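PDB 6SYN: peptidoglycan D,D-transpeptidase FtsI from Yersinia pestis, which probably cross-links peptidoglycan as a class B penicillin-binding protein with D,D-transpeptidase activity, and binds the carbenicillin-derived group CB9. Local coordinates for residues L274-D288 / I300-L314. Numbering follows the deposited sequence.
Sequences LNTLPYFVNGHQIKD and ILQKSSNVGVSKLAL. With CB9 ((2R,4S)-2-[(1R)-1-{[(2S)-2-carboxy-2-phenylacetyl]amino}-2-oxoethyl]-5,5-dimethyl-1,3-thiazolidine-4-carboxylic acid), chain D.
Lys-311 reaches from helix 306-314 across Tyr-279 to the backbone of Asn-275. Lys-311 CB lies 4.2 Å from Leu-274 CD2. CG passes the phenol end of Tyr-279. CD comes near the carbonyl oxygen of Asn-275. Lys-311 CE sits over the centre of the Tyr-279 ring in a CH-pi contact, 4.1 Å from the centroid. The chain is extended beyond CG, which carries Lys-311 NZ past the ring to Asn-275 O, at 2.7 Å. NZ lies above that carbonyl plane. It also makes a weak bond to Asn-275 OD1, and a water links it to OD1 and to Leu-277 O. OD1 accepts from Leu-277 N as well, forming an Asx turn.

At the ring edge, Tyr-279 OH donates to Ser-310 OG. Ser-310 OG in turn donates to Val-307 O. Val-307 wedges between the chain leading into the hairpin and the strand leaving it: Val-307 CG1 lies 3.5 Å from Thr-276 CA, and Val-307 CG2 lies 3.9 Å from Ile-286 CG2.

Asp-288 grips the start of the helix. Asp-288 OD1 accepts from Val-307 N at 3.0 Å, on the syn side. Asp-288 OD2 accepts from Ser-305 OG at 2.6 Å. Ser-305 is the N-cap and accepts from Gly-308 N.

Next to this cap, Asn-306 ND2 donates to CB9 OAF, and Ser-304 OG accepts from CB9 NAP. Ser-304 and Asn-306 fit the SxN motif of penicillin-binding proteins, and both bond to Lys-255. The hairpin of strands 279-281 and 284-286 flanks helix 306-314, strand 273-275 pairs with strand 294-296, and helix 255-264 packs against Leu-312.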
ATOM      1  N   LEU A 274      -7.637  34.481   4.298  1.00 14.39           N
ATOM      2  CA  LEU A 274      -8.686  34.376   3.246  1.00 14.08           C
ATOM      3  C   LEU A 274     -10.066  34.243   3.895  1.00 14.04           C
ATOM      4  O   LEU A 274     -10.180  33.534   4.918  1.00 14.41           O
ATOM      5  CB  LEU A 274      -8.385  33.166   2.351  1.00 13.92           C
ATOM      6  CG  LEU A 274      -7.494  33.444   1.139  1.00 13.84           C
ATOM      7  CD1 LEU A 274      -6.147  33.994   1.565  1.00 13.89           C
ATOM      8  CD2 LEU A 274      -7.302  32.196   0.295  1.00 13.80           C
ATOM      9  N   ASN A 275     -11.069  34.912   3.318  1.00 14.09           N
ATOM     10  CA  ASN A 275     -12.511  34.693   3.606  1.00 14.11           C
ATOM     11  C   ASN A 275     -12.842  33.239   3.243  1.00 13.91           C
ATOM     12  O   ASN A 275     -12.661  32.879   2.063  1.00 13.60           O
ATOM     13  CB  ASN A 275     -13.385  35.698   2.847  1.00 14.31           C
ATOM     14  CG  ASN A 275     -14.867  35.523   3.105  1.00 14.59           C
ATOM     15  OD1 ASN A 275     -15.444  34.484   2.788  1.00 14.71           O
ATOM     16  ND2 ASN A 275     -15.497  36.539   3.674  1.00 14.85           N
ATOM     17  N   THR A 276     -13.293  32.436   4.214  1.00 13.85           N
ATOM     18  CA  THR A 276     -13.547  30.976   4.052  1.00 13.82           C
ATOM     19  C   THR A 276     -15.046  30.683   4.194  1.00 13.77           C
ATOM     20  O   THR A 276     -15.398  29.508   4.408  1.00 13.69           O
ATOM     21  CB  THR A 276     -12.665  30.169   5.012  1.00 13.81           C
ATOM     22  OG1 THR A 276     -12.671  30.828   6.279  1.00 13.85           O
ATOM     23  CG2 THR A 276     -11.244  30.030   4.510  1.00 13.71           C
ATOM     24  N   LEU A 277     -15.897  31.700   4.023  1.00 13.94           N
ATOM     25  CA  LEU A 277     -17.379  31.561   4.057  1.00 13.95           C
ATOM     26  C   LEU A 277     -17.847  30.812   2.810  1.00 14.01           C
ATOM     27  O   LEU A 277     -17.161  30.810   1.791  1.00 13.82           O
ATOM     28  CB  LEU A 277     -18.020  32.949   4.147  1.00 13.88           C
ATOM     29  CG  LEU A 277     -17.787  33.682   5.465  1.00 13.97           C
ATOM     30  CD1 LEU A 277     -18.146  35.155   5.341  1.00 14.05           C
ATOM     31  CD2 LEU A 277     -18.572  33.030   6.595  1.00 13.97           C
ATOM     32  N   PRO A 278     -19.030  30.154   2.852  1.00 13.94           N
ATOM     33  CA  PRO A 278     -19.569  29.470   1.677  1.00 13.87           C
ATOM     34  C   PRO A 278     -19.752  30.456   0.518  1.00 13.85           C
ATOM     35  O   PRO A 278     -20.167  31.567   0.782  1.00 13.75           O
ATOM     36  CB  PRO A 278     -20.931  28.942   2.144  1.00 14.00           C
ATOM     37  CG  PRO A 278     -20.802  28.872   3.652  1.00 13.99           C
ATOM     38  CD  PRO A 278     -19.916  30.042   4.020  1.00 13.86           C
ATOM     39  N   TYR A 279     -19.402  30.048  -0.705  1.00 13.96           N
ATOM     40  CA  TYR A 279     -19.598  30.850  -1.942  1.00 13.92           C
ATOM     41  C   TYR A 279     -19.909  29.911  -3.109  1.00 14.51           C
ATOM     42  O   TYR A 279     -19.878  28.671  -2.922  1.00 14.40           O
ATOM     43  CB  TYR A 279     -18.395  31.759  -2.204  1.00 13.63           C
ATOM     44  CG  TYR A 279     -17.188  31.113  -2.838  1.00 13.39           C
ATOM     45  CD1 TYR A 279     -16.502  30.088  -2.207  1.00 13.26           C
ATOM     46  CD2 TYR A 279     -16.698  31.562  -4.056  1.00 13.17           C
ATOM     47  CE1 TYR A 279     -15.377  29.512  -2.777  1.00 13.17           C
ATOM     48  CE2 TYR A 279     -15.577  30.996  -4.641  1.00 13.14           C
ATOM     49  CZ  TYR A 279     -14.912  29.967  -3.999  1.00 13.23           C
ATOM     50  OH  TYR A 279     -13.801  29.410  -4.568  1.00 13.20           O
ATOM     51  N   PHE A 280     -20.239  30.495  -4.266  1.00 14.94           N
ATOM     52  CA  PHE A 280     -20.690  29.753  -5.469  1.00 15.20           C
ATOM     53  C   PHE A 280     -19.602  29.811  -6.544  1.00 15.18           C
ATOM     54  O   PHE A 280     -18.921  30.845  -6.714  1.00 15.02           O
ATOM     55  CB  PHE A 280     -22.050  30.259  -5.960  1.00 15.48           C
ATOM     56  CG  PHE A 280     -23.227  29.761  -5.155  1.00 15.74           C
ATOM     57  CD1 PHE A 280     -23.615  28.432  -5.209  1.00 15.91           C
ATOM     58  CD2 PHE A 280     -23.951  30.623  -4.341  1.00 15.99           C
ATOM     59  CE1 PHE A 280     -24.697  27.975  -4.467  1.00 16.24           C
ATOM     60  CE2 PHE A 280     -25.033  30.165  -3.600  1.00 16.02           C
ATOM     61  CZ  PHE A 280     -25.403  28.843  -3.663  1.00 16.17           C
ATOM     62  N   VAL A 281     -19.450  28.668  -7.213  1.00 15.40           N
ATOM     63  CA  VAL A 281     -18.540  28.398  -8.360  1.00 15.39           C
ATOM     64  C   VAL A 281     -19.385  27.649  -9.403  1.00 15.87           C
ATOM     65  O   VAL A 281     -19.748  26.478  -9.142  1.00 15.67           O
ATOM     66  CB  VAL A 281     -17.310  27.604  -7.873  1.00 14.99           C
ATOM     67  CG1 VAL A 281     -16.380  27.189  -9.005  1.00 14.97           C
ATOM     68  CG2 VAL A 281     -16.544  28.379  -6.812  1.00 14.86           C
ATOM     69  N   ASN A 282     -19.773  28.334 -10.485  1.00 16.57           N
ATOM     70  CA  ASN A 282     -20.637  27.798 -11.576  1.00 17.42           C
ATOM     71  C   ASN A 282     -21.998  27.347 -11.021  1.00 18.36           C
ATOM     72  O   ASN A 282     -22.593  26.412 -11.614  1.00 18.72           O
ATOM     73  CB  ASN A 282     -20.000  26.608 -12.308  1.00 17.40           C
ATOM     74  CG  ASN A 282     -18.710  26.917 -13.044  1.00 17.24           C
ATOM     75  OD1 ASN A 282     -17.928  26.006 -13.320  1.00 17.28           O
ATOM     76  ND2 ASN A 282     -18.487  28.175 -13.395  1.00 16.76           N
ATOM     77  N   GLY A 283     -22.472  27.957  -9.928  1.00 19.41           N
ATOM     78  CA  GLY A 283     -23.780  27.647  -9.315  1.00 20.42           C
ATOM     79  C   GLY A 283     -23.744  26.439  -8.388  1.00 21.44           C
ATOM     80  O   GLY A 283     -24.832  26.046  -7.916  1.00 21.97           O
ATOM     81  N   HIS A 284     -22.559  25.864  -8.145  1.00 22.65           N
ATOM     82  CA  HIS A 284     -22.293  24.831  -7.103  1.00 23.74           C
ATOM     83  C   HIS A 284     -21.700  25.516  -5.861  1.00 24.25           C
ATOM     84  O   HIS A 284     -20.791  26.360  -6.027  1.00 24.18           O
ATOM     85  CB  HIS A 284     -21.352  23.734  -7.632  1.00 24.26           C
ATOM     86  CG  HIS A 284     -21.887  22.946  -8.786  1.00 24.91           C
ATOM     87  ND1 HIS A 284     -21.292  22.976 -10.038  1.00 24.67           N
ATOM     88  CD2 HIS A 284     -22.939  22.104  -8.885  1.00 24.54           C
ATOM     89  CE1 HIS A 284     -21.958  22.190 -10.855  1.00 24.56           C
ATOM     90  NE2 HIS A 284     -22.975  21.645 -10.174  1.00 24.63           N
ATOM     91  N   GLN A 285     -22.191  25.177  -4.664  1.00 24.41           N
ATOM     92  CA  GLN A 285     -21.724  25.759  -3.375  1.00 24.90           C
ATOM     93  C   GLN A 285     -20.449  25.039  -2.917  1.00 24.66           C
ATOM     94  O   GLN A 285     -20.511  23.821  -2.692  1.00 24.47           O
ATOM     95  CB  GLN A 285     -22.804  25.652  -2.290  1.00 25.00           C
ATOM     96  CG  GLN A 285     -22.588  26.613  -1.125  1.00 24.93           C
ATOM     97  CD  GLN A 285     -23.571  26.448   0.010  1.00 24.82           C
ATOM     98  OE1 GLN A 285     -23.694  27.315   0.871  1.00 24.80           O
ATOM     99  NE2 GLN A 285     -24.275  25.326   0.031  1.00 24.31           N
ATOM    100  N   ILE A 286     -19.335  25.766  -2.788  1.00 24.74           N
ATOM    101  CA  ILE A 286     -18.140  25.309  -2.019  1.00 24.79           C
ATOM    102  C   ILE A 286     -18.363  25.756  -0.573  1.00 25.05           C
ATOM    103  O   ILE A 286     -18.349  26.976  -0.334  1.00 24.78           O
ATOM    104  CB  ILE A 286     -16.810  25.866  -2.570  1.00 24.59           C
ATOM    105  CG1 ILE A 286     -16.738  25.878  -4.101  1.00 24.38           C
ATOM    106  CG2 ILE A 286     -15.636  25.113  -1.961  1.00 24.60           C
ATOM    107  CD1 ILE A 286     -16.692  24.514  -4.731  1.00 24.45           C
ATOM    108  N   LYS A 287     -18.606  24.817   0.344  1.00 26.08           N
ATOM    109  CA  LYS A 287     -18.661  25.115   1.799  1.00 27.12           C
ATOM    110  C   LYS A 287     -17.729  24.159   2.546  1.00 26.46           C
ATOM    111  O   LYS A 287     -17.416  23.067   2.017  1.00 26.37           O
ATOM    112  CB  LYS A 287     -20.098  25.081   2.332  1.00 28.24           C
ATOM    113  CG  LYS A 287     -20.795  23.726   2.322  1.00 29.36           C
ATOM    114  CD  LYS A 287     -21.867  23.618   3.390  1.00 30.23           C
ATOM    115  CE  LYS A 287     -22.631  22.310   3.353  1.00 30.64           C
ATOM    116  NZ  LYS A 287     -23.570  22.202   4.494  1.00 31.05           N
ATOM    117  N   ASP A 288     -17.293  24.590   3.726  1.00 25.89           N
ATOM    118  CA  ASP A 288     -16.373  23.837   4.608  1.00 26.23           C
ATOM    119  C   ASP A 288     -17.200  23.075   5.646  1.00 26.75           C
ATOM    120  O   ASP A 288     -18.328  23.513   5.960  1.00 26.57           O
ATOM    121  CB  ASP A 288     -15.356  24.782   5.251  1.00 26.20           C
ATOM    122  CG  ASP A 288     -14.237  25.204   4.316  1.00 25.97           C
ATOM    123  OD1 ASP A 288     -14.051  24.538   3.285  1.00 25.99           O
ATOM    124  OD2 ASP A 288     -13.556  26.193   4.634  1.00 26.58           O
ATOM    125  N   ILE A 300      -5.785  26.977   6.669  1.00 10.81           N
ATOM    126  CA  ILE A 300      -6.409  26.263   5.514  1.00 10.57           C
ATOM    127  C   ILE A 300      -5.986  24.784   5.530  1.00 10.32           C
ATOM    128  O   ILE A 300      -6.862  23.929   5.290  1.00 10.48           O
ATOM    129  CB  ILE A 300      -6.086  26.995   4.196  1.00 10.59           C
ATOM    130  CG1 ILE A 300      -6.838  28.328   4.150  1.00 10.69           C
ATOM    131  CG2 ILE A 300      -6.393  26.145   2.970  1.00 10.61           C
ATOM    132  CD1 ILE A 300      -6.194  29.384   3.289  1.00 10.75           C
ATOM    133  N   LEU A 301      -4.726  24.474   5.836  1.00  9.92           N
ATOM    134  CA  LEU A 301      -4.249  23.067   5.951  1.00  9.85           C
ATOM    135  C   LEU A 301      -4.644  22.486   7.320  1.00  9.67           C
ATOM    136  O   LEU A 301      -4.935  21.282   7.381  1.00  9.64           O
ATOM    137  CB  LEU A 301      -2.733  23.019   5.724  1.00  9.86           C
ATOM    138  CG  LEU A 301      -2.257  23.483   4.345  1.00  9.88           C
ATOM    139  CD1 LEU A 301      -0.740  23.555   4.297  1.00  9.98           C
ATOM    140  CD2 LEU A 301      -2.769  22.574   3.241  1.00  9.86           C
ATOM    141  N   GLN A 302      -4.671  23.319   8.368  1.00  9.46           N
ATOM    142  CA  GLN A 302      -4.977  22.946   9.781  1.00  9.27           C
ATOM    143  C   GLN A 302      -6.435  22.490   9.915  1.00  9.18           C
ATOM    144  O   GLN A 302      -6.671  21.473  10.590  1.00  9.04           O
ATOM    145  CB  GLN A 302      -4.735  24.154  10.693  1.00  9.11           C
ATOM    146  CG  GLN A 302      -5.018  23.909  12.170  1.00  8.95           C
ATOM    147  CD  GLN A 302      -5.287  25.189  12.924  1.00  8.82           C
ATOM    148  OE1 GLN A 302      -5.970  26.088  12.450  1.00  8.75           O
ATOM    149  NE2 GLN A 302      -4.761  25.280  14.130  1.00  8.79           N
ATOM    150  N   LYS A 303      -7.359  23.256   9.325  1.00  9.23           N
ATOM    151  CA  LYS A 303      -8.832  23.036   9.379  1.00  9.20           C
ATOM    152  C   LYS A 303      -9.301  22.189   8.193  1.00  9.14           C
ATOM    153  O   LYS A 303     -10.462  21.720   8.223  1.00  9.07           O
ATOM    154  CB  LYS A 303      -9.568  24.377   9.357  1.00  9.22           C
ATOM    155  CG  LYS A 303      -9.985  24.890  10.723  1.00  9.30           C
ATOM    156  CD  LYS A 303      -8.913  24.702  11.755  1.00  9.35           C
ATOM    157  CE  LYS A 303      -9.209  25.430  13.044  1.00  9.47           C
ATOM    158  NZ  LYS A 303      -9.961  24.561  13.977  1.00  9.64           N
ATOM    159  N   SER A 304      -8.430  22.009   7.198  1.00  9.07           N
ATOM    160  CA  SER A 304      -8.753  21.433   5.868  1.00  8.98           C
ATOM    161  C   SER A 304      -9.893  22.241   5.231  1.00  8.85           C
ATOM    162  O   SER A 304     -11.010  21.717   5.097  1.00  8.86           O
ATOM    163  CB  SER A 304      -9.065  19.965   5.968  1.00  8.94           C
ATOM    164  OG  SER A 304      -8.679  19.308   4.768  1.00  8.90           O
ATOM    165  N   SER A 305      -9.599  23.483   4.844  1.00  8.77           N
ATOM    166  CA  SER A 305     -10.559  24.414   4.193  1.00  8.71           C
ATOM    167  C   SER A 305     -10.646  24.110   2.693  1.00  8.55           C
ATOM    168  O   SER A 305      -9.636  24.287   1.988  1.00  8.49           O
ATOM    169  CB  SER A 305     -10.182  25.852   4.447  1.00  8.70           C
ATOM    170  OG  SER A 305     -11.146  26.737   3.892  1.00  8.66           O
ATOM    171  N   ASN A 306     -11.820  23.674   2.230  1.00  8.50           N
ATOM    172  CA  ASN A 306     -12.129  23.475   0.789  1.00  8.48           C
ATOM    173  C   ASN A 306     -12.261  24.848   0.121  1.00  8.52           C
ATOM    174  O   ASN A 306     -11.707  25.014  -0.978  1.00  8.55           O
ATOM    175  CB  ASN A 306     -13.394  22.640   0.567  1.00  8.39           C
ATOM    176  CG  ASN A 306     -13.219  21.163   0.857  1.00  8.32           C
ATOM    177  OD1 ASN A 306     -12.124  20.693   1.157  1.00  8.29           O
ATOM    178  ND2 ASN A 306     -14.300  20.412   0.761  1.00  8.35           N
ATOM    179  N   VAL A 307     -12.968  25.787   0.759  1.00  8.53           N
ATOM    180  CA  VAL A 307     -13.145  27.182   0.249  1.00  8.63           C
ATOM    181  C   VAL A 307     -11.755  27.811   0.101  1.00  8.85           C
ATOM    182  O   VAL A 307     -11.473  28.378  -0.981  1.00  8.80           O
ATOM    183  CB  VAL A 307     -14.047  28.033   1.168  1.00  8.50           C
ATOM    184  CG1 VAL A 307     -13.905  29.520   0.878  1.00  8.44           C
ATOM    185  CG2 VAL A 307     -15.508  27.616   1.085  1.00  8.42           C
ATOM    186  N   GLY A 308     -10.945  27.708   1.164  1.00  9.10           N
ATOM    187  CA  GLY A 308      -9.554  28.196   1.246  1.00  9.24           C
ATOM    188  C   GLY A 308      -8.746  27.817   0.019  1.00  9.42           C
ATOM    189  O   GLY A 308      -8.248  28.740  -0.651  1.00  9.40           O
ATOM    190  N   VAL A 309      -8.651  26.516  -0.282  1.00  9.66           N
ATOM    191  CA  VAL A 309      -7.827  25.970  -1.408  1.00  9.86           C
ATOM    192  C   VAL A 309      -8.516  26.262  -2.749  1.00  9.92           C
ATOM    193  O   VAL A 309      -7.786  26.441  -3.746  1.00  9.95           O
ATOM    194  CB  VAL A 309      -7.512  24.464  -1.259  1.00  9.94           C
ATOM    195  CG1 VAL A 309      -6.593  24.197  -0.078  1.00 10.02           C
ATOM    196  CG2 VAL A 309      -8.760  23.598  -1.177  1.00  9.89           C
ATOM    197  N   SER A 310      -9.851  26.283  -2.793  1.00 10.04           N
ATOM    198  CA  SER A 310     -10.626  26.609  -4.020  1.00 10.20           C
ATOM    199  C   SER A 310     -10.306  28.047  -4.437  1.00 10.20           C
ATOM    200  O   SER A 310     -10.150  28.302  -5.646  1.00 10.31           O
ATOM    201  CB  SER A 310     -12.111  26.419  -3.834  1.00 10.25           C
ATOM    202  OG  SER A 310     -12.689  27.562  -3.216  1.00 10.42           O
ATOM    203  N   LYS A 311     -10.210  28.955  -3.468  1.00 10.21           N
ATOM    204  CA  LYS A 311      -9.913  30.383  -3.743  1.00 10.31           C
ATOM    205  C   LYS A 311      -8.464  30.505  -4.232  1.00 10.39           C
ATOM    206  O   LYS A 311      -8.220  31.379  -5.088  1.00 10.69           O
ATOM    207  CB  LYS A 311     -10.236  31.254  -2.525  1.00 10.27           C
ATOM    208  CG  LYS A 311     -11.713  31.604  -2.398  1.00 10.21           C
ATOM    209  CD  LYS A 311     -12.080  32.321  -1.125  1.00 10.20           C
ATOM    210  CE  LYS A 311     -13.539  32.724  -1.090  1.00 10.25           C
ATOM    211  NZ  LYS A 311     -13.782  33.851  -0.156  1.00 10.29           N
ATOM    212  N   LEU A 312      -7.555  29.649  -3.748  1.00 10.30           N
ATOM    213  CA  LEU A 312      -6.112  29.665  -4.132  1.00 10.26           C
ATOM    214  C   LEU A 312      -5.954  29.148  -5.568  1.00 10.12           C
ATOM    215  O   LEU A 312      -5.249  29.803  -6.358  1.00 10.14           O
ATOM    216  CB  LEU A 312      -5.295  28.824  -3.143  1.00 10.30           C
ATOM    217  CG  LEU A 312      -5.219  29.350  -1.707  1.00 10.29           C
ATOM    218  CD1 LEU A 312      -4.356  28.439  -0.842  1.00 10.26           C
ATOM    219  CD2 LEU A 312      -4.696  30.781  -1.659  1.00 10.28           C
ATOM    220  N   ALA A 313      -6.589  28.018  -5.888  1.00 10.06           N
ATOM    221  CA  ALA A 313      -6.676  27.447  -7.254  1.00  9.98           C
ATOM    222  C   ALA A 313      -7.156  28.511  -8.248  1.00 10.04           C
ATOM    223  O   ALA A 313      -6.480  28.687  -9.277  1.00 10.14           O
ATOM    224  CB  ALA A 313      -7.604  26.262  -7.258  1.00  9.91           C
ATOM    225  N   LEU A 314      -8.275  29.184  -7.950  1.00 10.04           N
ATOM    226  CA  LEU A 314      -9.006  30.056  -8.912  1.00 10.04           C
ATOM    227  C   LEU A 314      -8.352  31.444  -9.012  1.00  9.99           C
ATOM    228  O   LEU A 314      -8.733  32.192  -9.929  1.00 10.02           O
ATOM    229  CB  LEU A 314     -10.482  30.155  -8.503  1.00 10.10           C
ATOM    230  CG  LEU A 314     -11.338  28.933  -8.844  1.00 10.18           C
ATOM    231  CD1 LEU A 314     -12.653  28.946  -8.078  1.00 10.23           C
ATOM    232  CD2 LEU A 314     -11.607  28.848 -10.338  1.00 10.23           C
TER
HETATM  233  C   CB9 D 603     -10.822  16.615   2.072  1.00 18.06           C
HETATM  234  N   CB9 D 603     -13.311  16.567   2.401  1.00 19.93           N
HETATM  235  O   CB9 D 603     -10.711  15.412   2.059  1.00 18.06           O
HETATM  236  CA  CB9 D 603     -12.086  17.369   2.469  1.00 19.20           C
HETATM  237  CB  CB9 D 603     -11.874  18.079   3.837  1.00 19.31           C
HETATM  238  CAA CB9 D 603     -12.518  17.538   7.380  1.00 19.03           C
HETATM  239  CAB CB9 D 603     -13.899  15.809   6.228  1.00 19.10           C
HETATM  240  OAD CB9 D 603     -10.919  14.687   7.037  1.00 19.09           O
HETATM  241  OAE CB9 D 603     -17.521  16.212   0.303  1.00 20.36           O
HETATM  242  OAF CB9 D 603     -13.992  17.597   0.531  1.00 22.06           O
HETATM  243  OAG CB9 D 603      -9.403  16.078   6.354  1.00 18.60           O
HETATM  244  OAH CB9 D 603     -15.642  15.397  -0.273  1.00 20.37           O
HETATM  245  CAJ CB9 D 603     -17.171  14.281   5.159  1.00 20.75           C
HETATM  246  CAK CB9 D 603     -17.314  15.648   5.123  1.00 20.89           C
HETATM  247  CAL CB9 D 603     -16.563  13.629   4.113  1.00 20.63           C
HETATM  248  CAM CB9 D 603     -16.842  16.368   4.036  1.00 20.54           C
HETATM  249  CAN CB9 D 603     -16.083  14.346   3.023  1.00 20.62           C
HETATM  250  NAP CB9 D 603     -10.908  17.402   4.714  1.00 19.14           N
HETATM  251  SAQ CB9 D 603     -13.395  18.119   4.837  1.00 19.72           S
HETATM  252  CAR CB9 D 603     -10.527  15.612   6.347  1.00 19.11           C
HETATM  253  CAS CB9 D 603     -16.355  15.990   0.496  1.00 20.30           C
HETATM  254  CAT CB9 D 603     -14.259  16.924   1.527  1.00 20.45           C
HETATM  255  CAU CB9 D 603     -16.190  15.733   2.988  1.00 20.56           C
HETATM  256  CAX CB9 D 603     -11.534  16.251   5.376  1.00 19.23           C
HETATM  257  CAY CB9 D 603     -15.733  16.554   1.788  1.00 20.47           C
HETATM  258  CAZ CB9 D 603     -12.809  16.852   6.055  1.00 19.13           C
HETATM  259  O   HOH W   1     -16.266  33.125   0.839  1.00  6.37           O
HETATM  260  O   HOH W   2     -16.888  21.043  -0.160  1.00  9.54           O
HETATM  261  O   HOH W   3     -13.611  21.402   4.613  1.00 18.33           O